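Local coordinates for putative endonuclease/exonuclease/phosphatase family protein (Bacteroides vulgatus ATCC 8482, PDB 3G6S) that probably acts as a hydrolase of the endonuclease/exonuclease/phosphatase family, cleaving phosphodiester bonds in nucleic acids as its DNase I-like relatives do, at residues Phe190-Thr203 and Phe225-Cys237. Numbering follows the deposited sequence.
Sequences FVMKDAYKTAARVT and FIFVTPQVLVKSC
Phe225 presents the edge of its ring to the carboxylate of Asp194, CD1 lying 3.9 Å from OD2, with the two planes 74° apart. With its CG anti to the backbone N (chi1 174°), Asp194 turns its carboxylate to the start of a short helix, where OD1, met from above the carboxylate plane, caps Tyr196 N; a water that accepts from Ile226 N also lies 2.6 Å from Asp194 OD1, while OD2 is held by Tyr182. Replacing Asp194 by an alanine would remove the carboxylate and is likely to leave Tyr196 N without its cap and Tyr182 OH without this partner. Ile226 O receives Ala195 N at 2.8 Å, nearly along the C=O axis, and CG2 of Ile226 packs on Ala195 CB. Phe227 pairs with Asp194 at a non-hydrogen-bonded position and sets its ring edge against Lys193 O; its ring also meets Phe173 edge-to-face. Val228 exchanges two backbone bonds with Lys193, which makes strand 193-194 the antiparallel margin of one sheet of the DNase I-like sandwich. Past Thr229, whose CG2 touches the Phe190 ring, Pro230 CD lies 3.3 Å from Val191 O and a type I turn carries the chain to the other sheet. There Val234 CG1 packs against both Ala195 O, at 3.4 Å, and Ala199 CB, at 3.5 Å. Cys237 SG sits 3.3 Å from Ala195 O, and Cys237 N and O bond Arg201 O and Thr203 N in parallel register. Through these backbone bonds 190-203 supplies an edge strand to each sheet, while small apolar side chains and the thiol fill the joint beside the capped short helix.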
loop_
_atom_site.group_PDB
_atom_site.type_symbol
_atom_site.label_atom_id
_atom_site.label_comp_id
_atom_site.label_asym_id
_atom_site.label_seq_id
_atom_site.Cartn_x
_atom_site.Cartn_y
_atom_site.Cartn_z
ATOM N N PHE A 190 14.354 12.224 -8.461
ATOM C CA PHE A 190 13.066 11.812 -9.018
ATOM C C PHE A 190 12.092 12.186 -7.899
ATOM O O PHE A 190 12.028 11.515 -6.864
ATOM C CB PHE A 190 13.066 10.301 -9.282
ATOM C CG PHE A 190 11.782 9.777 -9.872
ATOM C CD1 PHE A 190 10.715 9.426 -9.052
ATOM C CD2 PHE A 190 11.639 9.634 -11.250
ATOM C CE1 PHE A 190 9.519 8.939 -9.599
ATOM C CE2 PHE A 190 10.445 9.148 -11.814
ATOM C CZ PHE A 190 9.387 8.800 -10.992
ATOM N N VAL A 191 11.375 13.291 -8.107
ATOM C CA VAL A 191 10.429 13.829 -7.134
ATOM C C VAL A 191 9.235 12.936 -6.831
ATOM O O VAL A 191 8.598 12.382 -7.729
ATOM C CB VAL A 191 9.889 15.217 -7.576
ATOM C CG1 VAL A 191 8.921 15.763 -6.528
ATOM C CG2 VAL A 191 11.044 16.192 -7.773
HETATM N N MSE A 192 8.947 12.818 -5.539
HETATM C CA MSE A 192 7.838 12.024 -5.023
HETATM C C MSE A 192 7.236 12.834 -3.893
HETATM O O MSE A 192 7.905 13.125 -2.904
HETATM C CB MSE A 192 8.353 10.692 -4.490
HETATM C CG MSE A 192 8.901 9.789 -5.567
HETATM SE SE MSE A 192 7.644 8.406 -6.047
HETATM C CE MSE A 192 8.634 6.919 -5.326
ATOM N N LYS A 193 5.976 13.212 -4.045
ATOM C CA LYS A 193 5.297 14.008 -3.031
ATOM C C LYS A 193 4.562 13.115 -2.027
ATOM O O LYS A 193 4.107 12.022 -2.359
ATOM C CB LYS A 193 4.289 14.944 -3.705
ATOM C CG LYS A 193 4.858 15.802 -4.825
ATOM C CD LYS A 193 5.742 16.938 -4.312
ATOM C CE LYS A 193 6.125 17.872 -5.464
ATOM N NZ LYS A 193 6.856 19.104 -5.039
ATOM N N ASP A 194 4.465 13.576 -0.790
ATOM C CA ASP A 194 3.749 12.832 0.230
ATOM C C ASP A 194 2.300 13.290 0.068
ATOM O O ASP A 194 1.976 14.437 0.369
ATOM C CB ASP A 194 4.278 13.208 1.612
ATOM C CG ASP A 194 3.474 12.584 2.735
ATOM O OD1 ASP A 194 2.342 12.127 2.482
ATOM O OD2 ASP A 194 3.978 12.568 3.872
ATOM N N ALA A 195 1.431 12.410 -0.421
ATOM C CA ALA A 195 0.031 12.783 -0.645
ATOM C C ALA A 195 -0.643 13.413 0.573
ATOM O O ALA A 195 -1.526 14.257 0.432
ATOM C CB ALA A 195 -0.774 11.566 -1.107
ATOM N N TYR A 196 -0.232 13.000 1.768
ATOM C CA TYR A 196 -0.829 13.528 2.984
ATOM C C TYR A 196 -0.450 14.987 3.264
ATOM O O TYR A 196 -1.266 15.753 3.782
ATOM C CB TYR A 196 -0.441 12.647 4.174
ATOM C CG TYR A 196 -1.246 12.930 5.415
ATOM C CD1 TYR A 196 -2.628 12.737 5.428
ATOM C CD2 TYR A 196 -0.641 13.407 6.571
ATOM C CE1 TYR A 196 -3.389 13.019 6.559
ATOM C CE2 TYR A 196 -1.400 13.686 7.709
ATOM C CZ TYR A 196 -2.774 13.490 7.693
ATOM O OH TYR A 196 -3.529 13.773 8.811
ATOM N N LYS A 197 0.782 15.366 2.925
ATOM C CA LYS A 197 1.274 16.730 3.131
ATOM C C LYS A 197 0.927 17.686 1.981
ATOM O O LYS A 197 1.034 18.898 2.138
ATOM C CB LYS A 197 2.796 16.735 3.291
ATOM C CG LYS A 197 3.320 16.706 4.720
ATOM C CD LYS A 197 3.624 15.298 5.201
ATOM C CE LYS A 197 4.432 15.324 6.495
ATOM N NZ LYS A 197 5.721 16.051 6.299
ATOM N N THR A 198 0.530 17.161 0.823
ATOM C CA THR A 198 0.209 18.028 -0.313
ATOM C C THR A 198 -1.270 18.091 -0.664
ATOM O O THR A 198 -1.656 18.833 -1.563
ATOM C CB THR A 198 0.984 17.609 -1.596
ATOM O OG1 THR A 198 0.780 16.213 -1.856
ATOM C CG2 THR A 198 2.458 17.897 -1.449
ATOM N N ALA A 199 -2.085 17.306 0.034
ATOM C CA ALA A 199 -3.525 17.280 -0.211
ATOM C C ALA A 199 -4.153 18.631 0.105
ATOM O O ALA A 199 -3.794 19.276 1.090
ATOM C CB ALA A 199 -4.187 16.197 0.640
ATOM N N ALA A 200 -5.093 19.049 -0.733
ATOM C CA ALA A 200 -5.780 20.320 -0.545
ATOM C C ALA A 200 -6.726 20.250 0.651
ATOM O O ALA A 200 -7.048 21.268 1.260
ATOM C CB ALA A 200 -6.560 20.671 -1.805
ATOM N N ARG A 201 -7.165 19.042 0.980
ATOM C CA ARG A 201 -8.086 18.837 2.091
ATOM C C ARG A 201 -7.728 17.531 2.801
ATOM O O ARG A 201 -7.493 16.513 2.156
ATOM C CB ARG A 201 -9.523 18.805 1.555
ATOM C CG ARG A 201 -10.581 18.489 2.576
ATOM C CD ARG A 201 -11.980 18.647 1.982
ATOM N NE ARG A 201 -13.001 18.218 2.940
ATOM C CZ ARG A 201 -14.310 18.416 2.799
ATOM N NH1 ARG A 201 -14.784 19.046 1.726
ATOM N NH2 ARG A 201 -15.148 17.989 3.739
ATOM N N VAL A 202 -7.663 17.585 4.128
ATOM C CA VAL A 202 -7.316 16.437 4.952
ATOM C C VAL A 202 -8.333 16.240 6.064
ATOM O O VAL A 202 -8.634 17.176 6.806
ATOM C CB VAL A 202 -5.930 16.632 5.593
ATOM C CG1 VAL A 202 -5.652 15.514 6.589
ATOM C CG2 VAL A 202 -4.863 16.670 4.524
ATOM N N THR A 203 -8.866 15.027 6.181
ATOM C CA THR A 203 -9.848 14.735 7.220
ATOM C C THR A 203 -9.511 13.431 7.941
ATOM O O THR A 203 -8.819 12.571 7.398
ATOM C CB THR A 203 -11.278 14.652 6.627
ATOM O OG1 THR A 203 -11.348 13.598 5.655
ATOM C CG2 THR A 203 -11.642 15.979 5.952
ATOM N N PHE A 225 2.140 5.398 4.134
ATOM C CA PHE A 225 2.117 6.563 3.255
ATOM C C PHE A 225 1.663 6.304 1.829
ATOM O O PHE A 225 1.675 5.173 1.335
ATOM C CB PHE A 225 3.512 7.200 3.170
ATOM C CG PHE A 225 4.114 7.543 4.497
ATOM C CD1 PHE A 225 4.078 8.853 4.976
ATOM C CD2 PHE A 225 4.731 6.554 5.266
ATOM C CE1 PHE A 225 4.651 9.180 6.208
ATOM C CE2 PHE A 225 5.308 6.858 6.497
ATOM C CZ PHE A 225 5.272 8.175 6.974
ATOM N N ILE A 226 1.267 7.393 1.181
ATOM C CA ILE A 226 0.876 7.377 -0.212
ATOM C C ILE A 226 1.767 8.415 -0.900
ATOM O O ILE A 226 1.694 9.613 -0.600
ATOM C CB ILE A 226 -0.601 7.768 -0.413
ATOM C CG1 ILE A 226 -1.502 6.724 0.240
ATOM C CG2 ILE A 226 -0.916 7.868 -1.911
ATOM C CD1 ILE A 226 -3.002 6.986 0.068
ATOM N N PHE A 227 2.628 7.960 -1.802
ATOM C CA PHE A 227 3.518 8.876 -2.510
ATOM C C PHE A 227 3.103 8.983 -3.966
ATOM O O PHE A 227 2.730 7.988 -4.586
ATOM C CB PHE A 227 4.963 8.381 -2.419
ATOM C CG PHE A 227 5.535 8.440 -1.035
ATOM C CD1 PHE A 227 5.866 9.666 -0.459
ATOM C CD2 PHE A 227 5.729 7.270 -0.299
ATOM C CE1 PHE A 227 6.377 9.728 0.827
ATOM C CE2 PHE A 227 6.239 7.316 0.987
ATOM C CZ PHE A 227 6.567 8.554 1.556
ATOM N N VAL A 228 3.167 10.191 -4.512
ATOM C CA VAL A 228 2.784 10.402 -5.906
ATOM C C VAL A 228 3.749 11.286 -6.684
ATOM O O VAL A 228 4.380 12.173 -6.118
ATOM C CB VAL A 228 1.387 11.049 -6.020
ATOM C CG1 VAL A 228 0.349 10.198 -5.293
ATOM C CG2 VAL A 228 1.426 12.466 -5.464
ATOM N N THR A 229 3.849 11.048 -7.987
ATOM C CA THR A 229 4.724 11.849 -8.830
ATOM C C THR A 229 4.165 13.276 -8.918
ATOM O O THR A 229 2.956 13.480 -8.808
ATOM C CB THR A 229 4.884 11.194 -10.208
ATOM O OG1 THR A 229 3.619 10.699 -10.666
ATOM C CG2 THR A 229 5.865 10.026 -10.108
ATOM N N PRO A 230 5.041 14.281 -9.114
ATOM C CA PRO A 230 4.640 15.695 -9.191
ATOM C C PRO A 230 3.452 16.113 -10.067
ATOM O O PRO A 230 2.837 17.149 -9.815
ATOM C CB PRO A 230 5.944 16.405 -9.567
ATOM C CG PRO A 230 6.684 15.378 -10.347
ATOM C CD PRO A 230 6.427 14.100 -9.587
ATOM N N GLN A 231 3.125 15.306 -11.067
ATOM C CA GLN A 231 2.018 15.580 -11.988
ATOM C C GLN A 231 0.636 15.309 -11.389
ATOM O O GLN A 231 -0.322 16.021 -11.680
ATOM C CB GLN A 231 2.191 14.726 -13.240
ATOM C CG GLN A 231 2.637 13.306 -12.908
ATOM C CD GLN A 231 3.240 12.599 -14.098
ATOM O OE1 GLN A 231 3.974 11.622 -13.949
ATOM N NE2 GLN A 231 2.922 13.082 -15.295
ATOM N N VAL A 232 0.520 14.278 -10.563
ATOM C CA VAL A 232 -0.779 13.974 -9.991
ATOM C C VAL A 232 -1.249 15.031 -8.999
ATOM O O VAL A 232 -0.458 15.607 -8.256
ATOM C CB VAL A 232 -0.797 12.541 -9.359
ATOM C CG1 VAL A 232 0.612 12.034 -9.159
ATOM C CG2 VAL A 232 -1.559 12.547 -8.042
ATOM N N LEU A 233 -2.550 15.299 -9.026
ATOM C CA LEU A 233 -3.162 16.273 -8.140
ATOM C C LEU A 233 -3.835 15.571 -6.966
ATOM O O LEU A 233 -4.712 14.727 -7.157
ATOM C CB LEU A 233 -4.211 17.080 -8.892
ATOM C CG LEU A 233 -5.076 17.961 -7.974
ATOM C CD1 LEU A 233 -4.200 19.048 -7.340
ATOM C CD2 LEU A 233 -6.209 18.594 -8.770
ATOM N N VAL A 234 -3.429 15.922 -5.751
ATOM C CA VAL A 234 -4.015 15.312 -4.571
ATOM C C VAL A 234 -5.128 16.186 -4.041
ATOM O O VAL A 234 -4.872 17.119 -3.281
ATOM C CB VAL A 234 -2.986 15.120 -3.450
ATOM C CG1 VAL A 234 -3.640 14.386 -2.290
ATOM C CG2 VAL A 234 -1.772 14.337 -3.974
ATOM N N LYS A 235 -6.361 15.875 -4.436
ATOM C CA LYS A 235 -7.537 16.632 -4.009
ATOM C C LYS A 235 -7.771 16.552 -2.502
ATOM O O LYS A 235 -7.981 17.575 -1.838
ATOM C CB LYS A 235 -8.786 16.138 -4.756
ATOM C CG LYS A 235 -8.815 16.525 -6.238
ATOM C CD LYS A 235 -9.933 15.823 -7.005
ATOM C CE LYS A 235 -9.658 14.322 -7.159
ATOM N NZ LYS A 235 -10.779 13.588 -7.839
ATOM N N SER A 236 -7.742 15.337 -1.963
ATOM C CA SER A 236 -7.951 15.161 -0.532
ATOM C C SER A 236 -7.448 13.839 0.023
ATOM O O SER A 236 -7.232 12.876 -0.707
ATOM C CB SER A 236 -9.431 15.325 -0.188
ATOM O OG SER A 236 -10.233 14.417 -0.913
ATOM N N CYS A 237 -7.260 13.826 1.335
ATOM C CA CYS A 237 -6.785 12.664 2.054
ATOM C C CYS A 237 -7.604 12.457 3.311
ATOM O O CYS A 237 -8.022 13.412 3.968
ATOM C CB CYS A 237 -5.320 12.844 2.443
ATOM S SG CYS A 237 -4.157 12.418 1.146
HETATM O O HOH W 1 1.118 9.846 2.465
HETATM O O HOH W 2 -2.634 19.385 -3.724
HETATM O O HOH W 3 -10.988 14.001 2.575
#